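Long-range contacts in membrane lipoprotein TpN32 (Treponema pallidum, PDB 1XS5), which binds L-methionine and probably serves as the periplasmic substrate-binding lipoprotein of a methionine uptake system: residues A46-D51 against G72-V77; P84-S89 against L187-D192; L17-K22 against L32-F37; A100-A105 against R146-Q151; E23-Q28 against Q213-A218. All blocks are in the same frame, centred on the assembly; numbering follows the deposited sequence. Where two conformers were deposited one is given.

Interaction 1 of 5, residues A46-D51 against G72-V77; sequences AVMRGD and GDLVSV
Met48 and Leu74 meet here through aliphatic and sulfur atoms, while the flat group of the helix end, the Arg49 guanidinium, is turned away from this contact: Ala46 CA lies 3.5 Å above one face, toward the rim, and Asp51 OD2 sits at the edge in plane. Arg49 grips that oxygen side-on, with NE at 2.9 Å and NH2 at 2.6 Å from Asp51 OD2, both from the same face of the carboxylate. The salt bridge spans a Schellman motif that ends helix 40-49: Asp51 N bonds to Ala46 O at 2.9 Å, Gly50 N more weakly to Val47 O, and Gly50 takes positive phi. Just before this end, Val47 and Met48 pack the helix against the start of strand 74-82 in the six-stranded sheet of one lobe of a periplasmic binding protein fold. Bends at chi2 (-56°) and chi3 (-63°) fold the Met48 chain so that SD receives a weak but nearly straight bond from Asp73 N, 3.4 Å away. The same SD lies 3.6 Å from Leu74 CD2, which also meets Val47 CG1 at 3.5 Å. Phe66 of helix 60-70 touches both Met48 and Leu74, and the carboxylate of Asp73 leads away to a salt bridge with Arg204.

Interaction 2 of 5, residues P84-S89 against L187-D192; sequences PLALYS and LAVEPD
Residues 85-87 and 187-190 run antiparallel, with Ala86 and Val189 facing each other as a non-hydrogen-bonded pair, CA to CA 4.4 Å. This joins strand 188-189, at one border of the five-stranded sheet in the second lobe of the periplasmic binding protein fold, to strand 86-88, which follows strand 74-82 of the other lobe. Backbone bonds flank the pair: Glu190 N to Leu85 O at one end, Leu87 N to Ala188 O and Leu187 N to Leu87 O at the other. Val189 CG1 reaches the residues leading into strand 86-88, 3.5 Å from Leu85 O and 4.0 Å from Pro84 CB. On the other face Leu87 CB meets Ala188 CB at 4.3 Å, and farther along Leu187 CD1 touches Ser89 CB at 3.8 Å. Glu190 carries the polar side-chain contact. Its CG stands between backbone N and carbonyl carbon (chi1 65°), and the extended chain beyond brings the carboxylate back beside Leu85. Arg115, which lines the methionine pocket, makes a salt bridge to the same oxygen, OE2, so Glu190 is a second-shell residue consistent with fixing that arginine. From the Leu85 side chain to the bound methionine is about 5 Å. Leu85 N approaches Glu190 OE2 at 2.8 Å from above the carboxylate plane, 42° out of it.

Interaction 3 of 5, residues L17-K22 against L32-F37; sequences LLEIAK and LRIVEF
Polar links between Lys22 and Leu32 tie the helix to the strand at one end of the contact. The lysine chain runs extended from CB to CE, then turns at chi4 (52°) to set NZ 2.9 Å from Leu32 O; the donor is tilted 24° from the carbonyl plane. CG and CD of the lysine travel alongside this carbonyl on the way. A water bridges the backbones as well, donating to Lys22 O at 2.7 Å and accepting from Leu32 N at 3.1 Å, so both backbone polar atoms of Leu32 have partners here. These are the second and third elements of the beta-alpha-beta unit formed by strand 3-9, helix 14-26 and strand 30-36: the helix returns nearly antiparallel to the strand that follows it, at 164° with the axes of the short segments 8.8 Å apart. Apolar side chains pack between them. Leu32 points at the helix and lays CD2 against Ala21 CB at 4.1 Å and 3.8 Å from Leu18 O. Ile34, two residues on and on the same face, stretches out to CD1, which meets Leu18 CB at 3.6 Å. Glu19 starts away from the strand, but its chain bends at chi2 and brings CD 3.6 Å from Ile34 CD1, a carboxylate resting on a methyl. Strand 3-9 backs the contact, with Val7 touching both Leu18 and Leu32, and Leu219 of helix 210-219 packs on Leu18 and Ala21.

Interaction 4 of 5, residues A100-A105 against R146-Q151; sequences AGAVIA and RNVVLQ
Three well-formed backbone bonds stitch Ala102 and Ile104 to Val149 and Gln151: Val149 N gives to Ala102 O at 2.9 Å, Ile104 N to Val149 O at 2.8 Å, and Gln151 N to Ile104 O at 2.8 Å. Toward the loops, Gly101 N lies so close to Asn147 O that the bond drawn there is doubtful in detail; Gly101 itself turns the chain with positive phi. CA-H groups add to the seam, among them Ala105 CA at 3.2 Å from Gln151 O.

Val103, Ile104 and Ala105 thus pair in parallel with Val149, Leu150 and Gln151, strand 149-153 forming an outermost strand of the five-stranded sheet in the second lobe of this binding-protein fold. Strand 103-107 is the inner of the two; on its far side it bonds to strand 167-170.

Side chains then divide by face. With Val103 and Gln151 on one side, CG1 of the valine rides against the glutamine stem: Val103 CG1 lies 3.5 Å from Gln151 CG and close to the amide carbon CD as well. Val103 CG2 also packs on Val149 CB at 4.1 Å. On the other face Ile104 and Val148 cross at about a right angle, CG1 to CG1 3.8 Å. Val148 CG1, anti to its own nitrogen (chi1 158°), also comes 3.5 Å from Ala102 O. Leu150 extends the same apolar surface toward Leu117 and Leu120 of helix 110-122.

Interaction 5 of 5, residues E23-Q28 against Q213-A218; sequences EEVKKQ and QAVLRA
Gln28 aims its CB at helix 210-219 and meets Ala214 and Arg217 there. Helices 14-26 and 210-219, far apart in sequence, pack together in this region beside the six-stranded sheet of the first lobe of the binding-protein fold. CG of Gln28 stands anti to the carbonyl carbon (chi1 -57°) and the chain runs on extended and delivers the amide to the other helix; CD is the first atom to meet it. There the amide arrives over the methyl of Ala214: OE1 is 3.5 Å and NE2 3.7 Å from Ala214 CB. The tip also reaches the guanidinium of Arg217, whose plane is turned only 23° from the amide. NE2 lies at its edge and in plane, and Gln28 OE1 stands 3.6 Å from Arg217 NH2, near the plane but without a hydrogen bond. Instead OE1 is served by a water that donates to it at 3.2 Å and to Ala214 O at 2.6 Å, joining the two segments through solvent.

One turn earlier, Val25 takes over with its CG1 methyl, anti to the carbonyl carbon, set among Ala214, Val215 and Ala218. Ile30 and Leu32 of strand 30-36 touch both helices: Val25 meets both, Ala214 meets Ile30 and Val215 meets Leu32. Glu24 contributes only its stem, CB meeting Ala218 CB at 4.2 Å; the carboxylate turns away, OE1 in a salt bridge to Lys27 NZ and OE2 in one to Arg223. At the tightest approach of Val25, its CG1 comes 3.5 Å from Ala214 O.

How the interactions relate
From the N terminus, interaction 3 opens on helix 14-26 and closes a short loop on strand 30-36. Interaction 5 starts on the same helix before that loop is shut, so the two cross, and it closes only at helix 210-219; their side chains touch around Leu32 and Val25. Within the long span of interaction 5 lies first interaction 1, which ties helix 40-49 to strand 74-82 and reaches interaction 3 through Ala46 and Phe37. Interaction 2 follows in series in the second lobe, and its loop encloses interaction 4. Leu87 touches Ile104 across their shared five-stranded sheet. Interactions 1, 3 and 5 thus hold one lobe, 2 and 4 the other.

Interaction 1 of 5, residues A46-D51 against G72-V77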
# COMPACT_ATOMS: atom_id res chain seq x y z
N ALA A 46 -7.54 14.33 -6.77
CA ALA A 46 -6.93 15.02 -7.92
C ALA A 46 -7.26 14.27 -9.19
O ALA A 46 -7.43 14.88 -10.27
CB ALA A 46 -5.40 15.17 -7.76
N VAL A 47 -7.30 12.94 -9.11
CA VAL A 47 -7.69 12.18 -10.31
C VAL A 47 -9.21 12.46 -10.58
O VAL A 47 -9.61 12.68 -11.73
CB VAL A 47 -7.48 10.64 -10.12
CG1 VAL A 47 -8.21 9.86 -11.26
CG2 VAL A 47 -5.96 10.30 -10.14
N MET A 48 -10.04 12.48 -9.55
CA MET A 48 -11.48 12.74 -9.77
C MET A 48 -11.72 14.13 -10.40
O MET A 48 -12.59 14.26 -11.27
CB MET A 48 -12.30 12.62 -8.48
CG MET A 48 -12.61 11.18 -8.03
SD MET A 48 -13.46 10.18 -9.34
CE MET A 48 -15.04 11.12 -9.50
N ARG A 49 -10.98 15.16 -9.97
CA ARG A 49 -11.14 16.52 -10.53
C ARG A 49 -10.52 16.63 -11.92
O ARG A 49 -10.83 17.56 -12.66
CB ARG A 49 -10.43 17.63 -9.70
CG ARG A 49 -10.94 17.88 -8.32
CD ARG A 49 -10.33 19.20 -7.76
NE ARG A 49 -8.88 19.16 -7.81
CZ ARG A 49 -8.12 18.56 -6.89
NH1 ARG A 49 -8.67 17.96 -5.85
NH2 ARG A 49 -6.80 18.52 -7.04
N GLY A 50 -9.63 15.70 -12.26
CA GLY A 50 -8.97 15.76 -13.55
C GLY A 50 -7.64 16.52 -13.59
O GLY A 50 -7.11 16.83 -14.67
N ASP A 51 -7.09 16.84 -12.42
CA ASP A 51 -5.81 17.55 -12.35
C ASP A 51 -4.67 16.66 -12.81
O ASP A 51 -3.65 17.14 -13.29
CB ASP A 51 -5.53 18.03 -10.93
CG ASP A 51 -6.43 19.18 -10.53
OD1 ASP A 51 -7.15 19.71 -11.43
OD2 ASP A 51 -6.40 19.56 -9.34
N GLY A 72 -16.77 8.56 -5.31
CA GLY A 72 -15.84 8.52 -6.42
C GLY A 72 -16.23 7.52 -7.49
O GLY A 72 -17.07 6.64 -7.27
N ASP A 73 -15.59 7.67 -8.64
CA ASP A 73 -15.77 6.83 -9.82
C ASP A 73 -14.41 6.31 -10.37
O ASP A 73 -14.19 6.21 -11.59
CB ASP A 73 -16.53 7.66 -10.89
CG ASP A 73 -17.05 6.80 -12.04
OD1 ASP A 73 -17.27 5.57 -11.83
OD2 ASP A 73 -17.25 7.35 -13.15
N LEU A 74 -13.49 5.98 -9.46
CA LEU A 74 -12.16 5.49 -9.83
C LEU A 74 -12.21 4.00 -10.16
O LEU A 74 -13.02 3.27 -9.60
CB LEU A 74 -11.19 5.70 -8.66
CG LEU A 74 -11.06 7.17 -8.23
CD1 LEU A 74 -10.09 7.26 -7.06
CD2 LEU A 74 -10.57 8.01 -9.38
N VAL A 75 -11.33 3.57 -11.06
CA VAL A 75 -11.20 2.17 -11.46
C VAL A 75 -9.74 1.83 -11.63
O VAL A 75 -8.92 2.70 -11.96
CB VAL A 75 -11.86 1.84 -12.82
CG1 VAL A 75 -13.38 2.01 -12.74
CG2 VAL A 75 -11.27 2.71 -13.89
N SER A 76 -9.41 0.57 -11.38
CA SER A 76 -8.05 0.08 -11.58
C SER A 76 -7.90 -0.35 -13.03
O SER A 76 -8.81 -0.99 -13.57
CB SER A 76 -7.79 -1.18 -10.75
OG SER A 76 -6.60 -1.79 -11.23
N VAL A 77 -6.77 -0.04 -13.67
CA VAL A 77 -6.56 -0.51 -15.03
C VAL A 77 -5.58 -1.68 -15.03
O VAL A 77 -5.30 -2.27 -16.07
CB VAL A 77 -6.05 0.59 -16.00
CG1 VAL A 77 -7.01 1.75 -15.99
CG2 VAL A 77 -4.62 1.03 -15.63

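Interaction 2 of 5, residues P84-S89 against L187-D192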
# COMPACT_ATOMS: atom_id res chain seq x y z
N PRO A 84 4.16 -6.88 0.70
CA PRO A 84 3.65 -7.53 1.91
C PRO A 84 3.66 -6.67 3.15
O PRO A 84 4.63 -5.94 3.46
CB PRO A 84 4.54 -8.78 2.07
CG PRO A 84 5.07 -9.03 0.65
CD PRO A 84 5.34 -7.60 0.17
N LEU A 85 2.53 -6.74 3.85
CA LEU A 85 2.35 -6.02 5.13
C LEU A 85 2.93 -6.93 6.22
O LEU A 85 2.69 -8.16 6.20
CB LEU A 85 0.87 -5.84 5.40
CG LEU A 85 0.51 -5.07 6.66
CD1 LEU A 85 0.92 -3.61 6.45
CD2 LEU A 85 -0.99 -5.15 6.87
N ALA A 86 3.67 -6.35 7.17
CA ALA A 86 4.26 -7.13 8.25
C ALA A 86 4.20 -6.42 9.61
O ALA A 86 4.07 -5.20 9.66
CB ALA A 86 5.76 -7.41 7.92
N LEU A 87 4.29 -7.22 10.67
CA LEU A 87 4.39 -6.73 12.04
C LEU A 87 5.88 -6.63 12.30
O LEU A 87 6.61 -7.57 12.05
CB LEU A 87 3.79 -7.75 13.02
CG LEU A 87 4.06 -7.50 14.52
CD1 LEU A 87 3.43 -6.20 15.02
CD2 LEU A 87 3.44 -8.67 15.30
N TYR A 88 6.34 -5.49 12.79
CA TYR A 88 7.73 -5.24 13.11
C TYR A 88 7.81 -4.88 14.59
O TYR A 88 6.80 -4.49 15.19
CB TYR A 88 8.26 -4.03 12.30
CG TYR A 88 8.21 -4.20 10.78
CD1 TYR A 88 9.24 -4.85 10.11
CD2 TYR A 88 7.12 -3.75 10.05
CE1 TYR A 88 9.18 -5.05 8.70
CE2 TYR A 88 7.05 -3.93 8.67
CZ TYR A 88 8.09 -4.57 8.01
OH TYR A 88 8.01 -4.77 6.66
N SER A 89 8.99 -4.99 15.18
CA SER A 89 9.13 -4.64 16.60
C SER A 89 10.49 -3.98 16.84
O SER A 89 11.48 -4.39 16.27
CB SER A 89 9.03 -5.87 17.49
OG SER A 89 9.26 -5.49 18.87
N LEU A 187 8.07 -10.03 11.84
CA LEU A 187 7.89 -11.11 12.78
C LEU A 187 6.66 -11.92 12.37
O LEU A 187 6.47 -13.04 12.85
CB LEU A 187 7.68 -10.56 14.20
CG LEU A 187 8.81 -9.71 14.80
CD1 LEU A 187 8.45 -9.38 16.24
CD2 LEU A 187 10.14 -10.51 14.75
N ALA A 188 5.80 -11.32 11.54
CA ALA A 188 4.57 -11.95 11.04
C ALA A 188 4.17 -11.19 9.80
O ALA A 188 4.34 -9.96 9.72
CB ALA A 188 3.40 -11.89 12.11
N VAL A 189 3.62 -11.91 8.82
CA VAL A 189 3.21 -11.31 7.56
C VAL A 189 1.72 -11.55 7.30
O VAL A 189 1.17 -12.55 7.78
CB VAL A 189 4.04 -11.88 6.41
CG1 VAL A 189 3.55 -11.32 5.04
CG2 VAL A 189 5.52 -11.53 6.66
N GLU A 190 1.09 -10.66 6.55
CA GLU A 190 -0.33 -10.75 6.27
C GLU A 190 -0.59 -12.05 5.52
O GLU A 190 0.26 -12.53 4.75
CB GLU A 190 -0.79 -9.59 5.42
CG GLU A 190 -0.15 -9.61 4.02
CD GLU A 190 -0.64 -8.43 3.21
OE1 GLU A 190 -1.88 -8.20 3.21
OE2 GLU A 190 0.21 -7.75 2.57
N PRO A 191 -1.79 -12.61 5.71
CA PRO A 191 -2.12 -13.87 5.03
C PRO A 191 -2.37 -13.80 3.52
O PRO A 191 -2.23 -14.82 2.84
CB PRO A 191 -3.35 -14.38 5.80
CG PRO A 191 -4.01 -13.09 6.33
CD PRO A 191 -2.81 -12.24 6.73
N ASP A 192 -2.74 -12.64 2.99
CA ASP A 192 -3.00 -12.60 1.53
C ASP A 192 -2.57 -11.34 0.85
O ASP A 192 -3.41 -10.54 0.40
CB ASP A 192 -4.49 -12.83 1.23
CG ASP A 192 -4.76 -13.12 -0.27
OD1 ASP A 192 -3.78 -13.27 -1.05
OD2 ASP A 192 -5.94 -13.22 -0.66

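Interaction 3 of 5, residues L17-K22 against L32-F37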
# COMPACT_ATOMS: atom_id res chain seq x y z
N LEU A 17 9.56 3.36 -9.79
CA LEU A 17 8.91 2.58 -10.85
C LEU A 17 8.30 3.53 -11.91
O LEU A 17 8.28 3.25 -13.12
CB LEU A 17 7.80 1.69 -10.24
CG LEU A 17 8.25 0.66 -9.20
CD1 LEU A 17 7.03 -0.05 -8.61
CD2 LEU A 17 9.19 -0.39 -9.88
N LEU A 18 7.80 4.68 -11.48
CA LEU A 18 7.24 5.64 -12.43
C LEU A 18 8.35 6.32 -13.25
O LEU A 18 8.13 6.75 -14.38
CB LEU A 18 6.43 6.69 -11.67
CG LEU A 18 5.06 6.16 -11.20
CD1 LEU A 18 4.37 7.26 -10.43
CD2 LEU A 18 4.20 5.74 -12.35
N GLU A 19 9.53 6.44 -12.66
CA GLU A 19 10.68 7.03 -13.35
C GLU A 19 11.16 6.08 -14.45
O GLU A 19 11.67 6.52 -15.48
CB GLU A 19 11.85 7.27 -12.40
CG GLU A 19 11.58 8.35 -11.36
CD GLU A 19 11.71 9.77 -11.93
OE1 GLU A 19 11.88 9.94 -13.18
OE2 GLU A 19 11.64 10.73 -11.13
N ILE A 20 11.04 4.78 -14.22
CA ILE A 20 11.45 3.82 -15.23
C ILE A 20 10.41 3.89 -16.34
O ILE A 20 10.75 3.87 -17.53
CB ILE A 20 11.50 2.38 -14.65
CG1 ILE A 20 12.65 2.30 -13.64
CG2 ILE A 20 11.66 1.34 -15.76
CD1 ILE A 20 12.64 1.02 -12.83
N ALA A 21 9.15 4.00 -15.94
CA ALA A 21 8.05 4.10 -16.88
C ALA A 21 8.13 5.37 -17.72
O ALA A 21 7.73 5.37 -18.90
CB ALA A 21 6.72 4.07 -16.14
N LYS A 22 8.59 6.45 -17.09
CA LYS A 22 8.70 7.77 -17.75
C LYS A 22 9.70 7.63 -18.91
O LYS A 22 9.44 8.07 -20.04
CB LYS A 22 9.17 8.82 -16.73
CG LYS A 22 9.51 10.23 -17.26
CD LYS A 22 9.92 11.11 -16.06
CE LYS A 22 10.42 12.49 -16.47
NZ LYS A 22 9.45 13.16 -17.37
N LEU A 32 5.66 11.75 -19.30
CA LEU A 32 5.01 11.38 -18.07
C LEU A 32 5.50 12.37 -17.01
O LEU A 32 6.71 12.46 -16.76
CB LEU A 32 5.40 9.94 -17.70
CG LEU A 32 4.65 9.27 -16.53
CD1 LEU A 32 3.15 9.37 -16.76
CD2 LEU A 32 5.09 7.80 -16.38
N ARG A 33 4.57 13.15 -16.46
CA ARG A 33 4.90 14.10 -15.40
C ARG A 33 4.56 13.41 -14.07
O ARG A 33 3.39 13.04 -13.85
CB ARG A 33 4.06 15.37 -15.60
CG ARG A 33 4.28 16.45 -14.56
CD ARG A 33 3.56 17.73 -15.05
NE ARG A 33 2.10 17.57 -15.05
CZ ARG A 33 1.33 17.73 -13.99
NH1 ARG A 33 1.86 18.06 -12.82
NH2 ARG A 33 0.02 17.55 -14.10
N ILE A 34 5.54 13.22 -13.20
CA ILE A 34 5.33 12.55 -11.92
C ILE A 34 5.04 13.63 -10.90
O ILE A 34 5.87 14.50 -10.63
CB ILE A 34 6.58 11.71 -11.52
CG1 ILE A 34 6.85 10.64 -12.61
CG2 ILE A 34 6.33 11.01 -10.19
CD1 ILE A 34 8.10 9.76 -12.33
N VAL A 35 3.82 13.59 -10.38
CA VAL A 35 3.34 14.62 -9.46
C VAL A 35 3.34 14.06 -8.04
O VAL A 35 2.66 13.07 -7.76
CB VAL A 35 1.90 15.01 -9.90
CG1 VAL A 35 1.38 16.18 -9.04
CG2 VAL A 35 1.90 15.31 -11.42
N GLU A 36 4.06 14.71 -7.14
CA GLU A 36 4.20 14.21 -5.77
C GLU A 36 3.21 14.80 -4.77
O GLU A 36 3.13 16.03 -4.59
CB GLU A 36 5.63 14.48 -5.29
CG GLU A 36 6.70 14.28 -6.37
CD GLU A 36 8.05 14.93 -6.01
OE1 GLU A 36 8.56 14.66 -4.90
OE2 GLU A 36 8.61 15.70 -6.83
N PHE A 37 2.48 13.91 -4.09
CA PHE A 37 1.47 14.28 -3.11
C PHE A 37 1.87 13.81 -1.73
O PHE A 37 2.78 13.01 -1.60
CB PHE A 37 0.14 13.62 -3.48
CG PHE A 37 -0.54 14.26 -4.66
CD1 PHE A 37 -0.15 13.97 -5.95
CD2 PHE A 37 -1.58 15.16 -4.45
CE1 PHE A 37 -0.79 14.55 -7.04
CE2 PHE A 37 -2.23 15.77 -5.53
CZ PHE A 37 -1.84 15.48 -6.82
O HOH W 1 8.13 10.35 -20.42

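Interaction 4 of 5, residues A100-A105 against R146-Q151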
# COMPACT_ATOMS: atom_id res chain seq x y z
N ALA A 100 1.71 -9.73 27.67
CA ALA A 100 0.33 -9.30 27.77
C ALA A 100 0.42 -7.79 27.91
O ALA A 100 1.39 -7.28 28.47
CB ALA A 100 -0.33 -9.89 29.01
N GLY A 101 -0.59 -7.08 27.42
CA GLY A 101 -0.54 -5.64 27.52
C GLY A 101 0.34 -4.94 26.49
O GLY A 101 0.31 -3.73 26.43
N ALA A 102 1.11 -5.67 25.68
CA ALA A 102 1.97 -5.03 24.65
C ALA A 102 1.19 -4.04 23.79
O ALA A 102 0.02 -4.28 23.47
CB ALA A 102 2.60 -6.11 23.76
N VAL A 103 1.84 -2.92 23.40
CA VAL A 103 1.13 -1.92 22.56
C VAL A 103 1.50 -2.10 21.07
O VAL A 103 2.68 -2.03 20.71
CB VAL A 103 1.50 -0.44 22.96
CG1 VAL A 103 0.87 0.56 21.96
CG2 VAL A 103 1.02 -0.12 24.38
N ILE A 104 0.52 -2.36 20.22
CA ILE A 104 0.80 -2.54 18.78
C ILE A 104 0.06 -1.46 17.98
O ILE A 104 -1.16 -1.34 18.05
CB ILE A 104 0.36 -3.96 18.31
CG1 ILE A 104 1.15 -5.03 19.08
CG2 ILE A 104 0.59 -4.12 16.82
CD1 ILE A 104 0.91 -6.49 18.57
N ALA A 105 0.81 -0.68 17.21
CA ALA A 105 0.25 0.39 16.40
C ALA A 105 -0.10 -0.15 15.02
O ALA A 105 0.70 -0.90 14.44
CB ALA A 105 1.27 1.52 16.25
N ARG A 146 -3.98 -12.44 23.12
CA ARG A 146 -2.68 -12.14 23.72
C ARG A 146 -2.73 -10.91 24.63
O ARG A 146 -1.68 -10.47 25.12
CB ARG A 146 -1.62 -11.93 22.64
CG ARG A 146 -1.30 -13.15 21.78
CD ARG A 146 -0.63 -14.26 22.57
NE ARG A 146 0.57 -14.71 21.89
CZ ARG A 146 1.65 -13.95 21.72
NH1 ARG A 146 1.67 -12.72 22.20
NH2 ARG A 146 2.70 -14.42 21.06
N ASN A 147 -3.92 -10.36 24.86
CA ASN A 147 -4.10 -9.16 25.70
C ASN A 147 -3.23 -8.00 25.20
O ASN A 147 -2.34 -7.55 25.91
CB ASN A 147 -3.71 -9.50 27.11
CG ASN A 147 -4.60 -10.57 27.70
OD1 ASN A 147 -5.82 -10.39 27.79
ND2 ASN A 147 -4.00 -11.70 28.09
N VAL A 148 -3.52 -7.52 23.99
CA VAL A 148 -2.77 -6.45 23.33
C VAL A 148 -3.54 -5.13 23.21
O VAL A 148 -4.77 -5.12 23.06
CB VAL A 148 -2.36 -6.91 21.89
CG1 VAL A 148 -2.08 -5.69 20.98
CG2 VAL A 148 -1.13 -7.81 21.98
N VAL A 149 -2.83 -4.02 23.25
CA VAL A 149 -3.47 -2.71 23.12
C VAL A 149 -3.20 -2.30 21.67
O VAL A 149 -2.04 -2.20 21.28
CB VAL A 149 -2.77 -1.63 24.05
CG1 VAL A 149 -3.31 -0.27 23.77
CG2 VAL A 149 -2.91 -2.00 25.50
N LEU A 150 -4.25 -2.06 20.89
CA LEU A 150 -4.12 -1.68 19.47
C LEU A 150 -4.25 -0.18 19.27
O LEU A 150 -5.29 0.38 19.59
CB LEU A 150 -5.22 -2.35 18.64
CG LEU A 150 -5.23 -3.89 18.70
CD1 LEU A 150 -6.48 -4.43 18.03
CD2 LEU A 150 -4.04 -4.41 17.99
N GLN A 151 -3.23 0.48 18.76
CA GLN A 151 -3.33 1.93 18.56
C GLN A 151 -3.42 2.28 17.10
O GLN A 151 -2.53 1.95 16.34
CB GLN A 151 -2.12 2.67 19.11
CG GLN A 151 -1.77 2.35 20.52
CD GLN A 151 -1.07 3.52 21.22
OE1 GLN A 151 -0.19 4.20 20.63
NE2 GLN A 151 -1.46 3.76 22.47

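Interaction 5 of 5, residues E23-Q28 against Q213-A218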
# COMPACT_ATOMS: atom_id res chain seq x y z
N GLU A 23 10.84 7.02 -18.64
CA GLU A 23 11.81 6.81 -19.72
C GLU A 23 11.23 5.99 -20.85
O GLU A 23 11.38 6.32 -22.02
CB GLU A 23 13.04 6.10 -19.21
CG GLU A 23 13.78 6.85 -18.13
CD GLU A 23 15.17 6.30 -17.95
OE1 GLU A 23 15.34 5.12 -18.31
OE2 GLU A 23 16.07 7.02 -17.45
N GLU A 24 10.52 4.92 -20.51
CA GLU A 24 9.97 4.06 -21.52
C GLU A 24 8.90 4.65 -22.41
O GLU A 24 8.91 4.41 -23.63
CB GLU A 24 9.41 2.78 -20.88
CG GLU A 24 10.45 1.85 -20.34
CD GLU A 24 11.40 1.31 -21.43
OE1 GLU A 24 10.94 0.97 -22.57
OE2 GLU A 24 12.61 1.23 -21.12
N VAL A 25 7.97 5.41 -21.85
CA VAL A 25 6.91 5.96 -22.67
C VAL A 25 7.38 7.19 -23.47
O VAL A 25 6.70 7.65 -24.41
CB VAL A 25 5.66 6.27 -21.85
CG1 VAL A 25 5.12 4.95 -21.23
CG2 VAL A 25 5.98 7.33 -20.76
N LYS A 26 8.55 7.70 -23.10
CA LYS A 26 9.13 8.85 -23.79
C LYS A 26 9.35 8.37 -25.24
O LYS A 26 9.21 9.14 -26.22
CB LYS A 26 10.45 9.23 -23.11
CG LYS A 26 11.22 10.40 -23.73
CD LYS A 26 10.33 11.62 -23.87
CE LYS A 26 11.17 12.88 -24.15
NZ LYS A 26 10.30 14.09 -24.21
N LYS A 27 9.60 7.06 -25.38
CA LYS A 27 9.82 6.49 -26.71
C LYS A 27 8.60 6.60 -27.61
O LYS A 27 8.72 6.54 -28.83
CB LYS A 27 10.24 5.02 -26.62
CG LYS A 27 11.54 4.77 -25.90
CD LYS A 27 11.69 3.26 -25.74
CE LYS A 27 12.91 2.88 -24.94
NZ LYS A 27 12.90 1.38 -24.72
N GLN A 28 7.42 6.74 -27.02
CA GLN A 28 6.21 6.86 -27.81
C GLN A 28 5.82 8.32 -27.79
O GLN A 28 4.68 8.67 -28.09
CB GLN A 28 5.05 6.05 -27.24
CG GLN A 28 5.30 4.57 -27.06
CD GLN A 28 4.14 3.90 -26.31
OE1 GLN A 28 4.35 3.09 -25.40
NE2 GLN A 28 2.92 4.26 -26.67
N GLN A 213 -2.78 3.25 -21.06
CA GLN A 213 -2.38 1.88 -21.40
C GLN A 213 -0.87 1.76 -21.57
O GLN A 213 -0.31 0.73 -21.21
CB GLN A 213 -3.11 1.37 -22.66
CG GLN A 213 -4.57 1.07 -22.39
CD GLN A 213 -4.72 -0.02 -21.34
OE1 GLN A 213 -4.02 -1.04 -21.40
NE2 GLN A 213 -5.65 0.19 -20.37
N ALA A 214 -0.19 2.78 -22.09
CA ALA A 214 1.28 2.68 -22.26
C ALA A 214 2.03 2.71 -20.94
O ALA A 214 3.12 2.10 -20.75
CB ALA A 214 1.80 3.83 -23.18
N VAL A 215 1.49 3.48 -20.01
CA VAL A 215 2.13 3.57 -18.71
C VAL A 215 1.95 2.22 -18.05
O VAL A 215 2.90 1.68 -17.50
CB VAL A 215 1.51 4.70 -17.89
CG1 VAL A 215 1.99 4.64 -16.41
CG2 VAL A 215 1.96 6.04 -18.53
N LEU A 216 0.76 1.67 -18.17
CA LEU A 216 0.47 0.35 -17.57
C LEU A 216 1.40 -0.72 -18.12
O LEU A 216 1.94 -1.52 -17.36
CB LEU A 216 -0.97 -0.06 -17.86
CG LEU A 216 -1.37 -1.49 -17.45
CD1 LEU A 216 -1.36 -1.63 -15.93
CD2 LEU A 216 -2.78 -1.81 -18.04
N ARG A 217 1.59 -0.72 -19.45
CA ARG A 217 2.43 -1.74 -20.07
C ARG A 217 3.83 -1.61 -19.58
O ARG A 217 4.52 -2.59 -19.36
CB ARG A 217 2.41 -1.62 -21.62
CG ARG A 217 1.10 -2.08 -22.27
CD ARG A 217 1.29 -2.26 -23.79
NE ARG A 217 1.74 -1.02 -24.44
CZ ARG A 217 0.91 -0.04 -24.82
NH1 ARG A 217 -0.40 -0.17 -24.63
NH2 ARG A 217 1.39 1.06 -25.37
N ALA A 218 4.26 -0.37 -19.38
CA ALA A 218 5.61 -0.13 -18.90
C ALA A 218 5.77 -0.53 -17.44
O ALA A 218 6.85 -1.02 -17.00
CB ALA A 218 5.94 1.39 -19.07
O HOH W 2 4.54 1.25 -22.79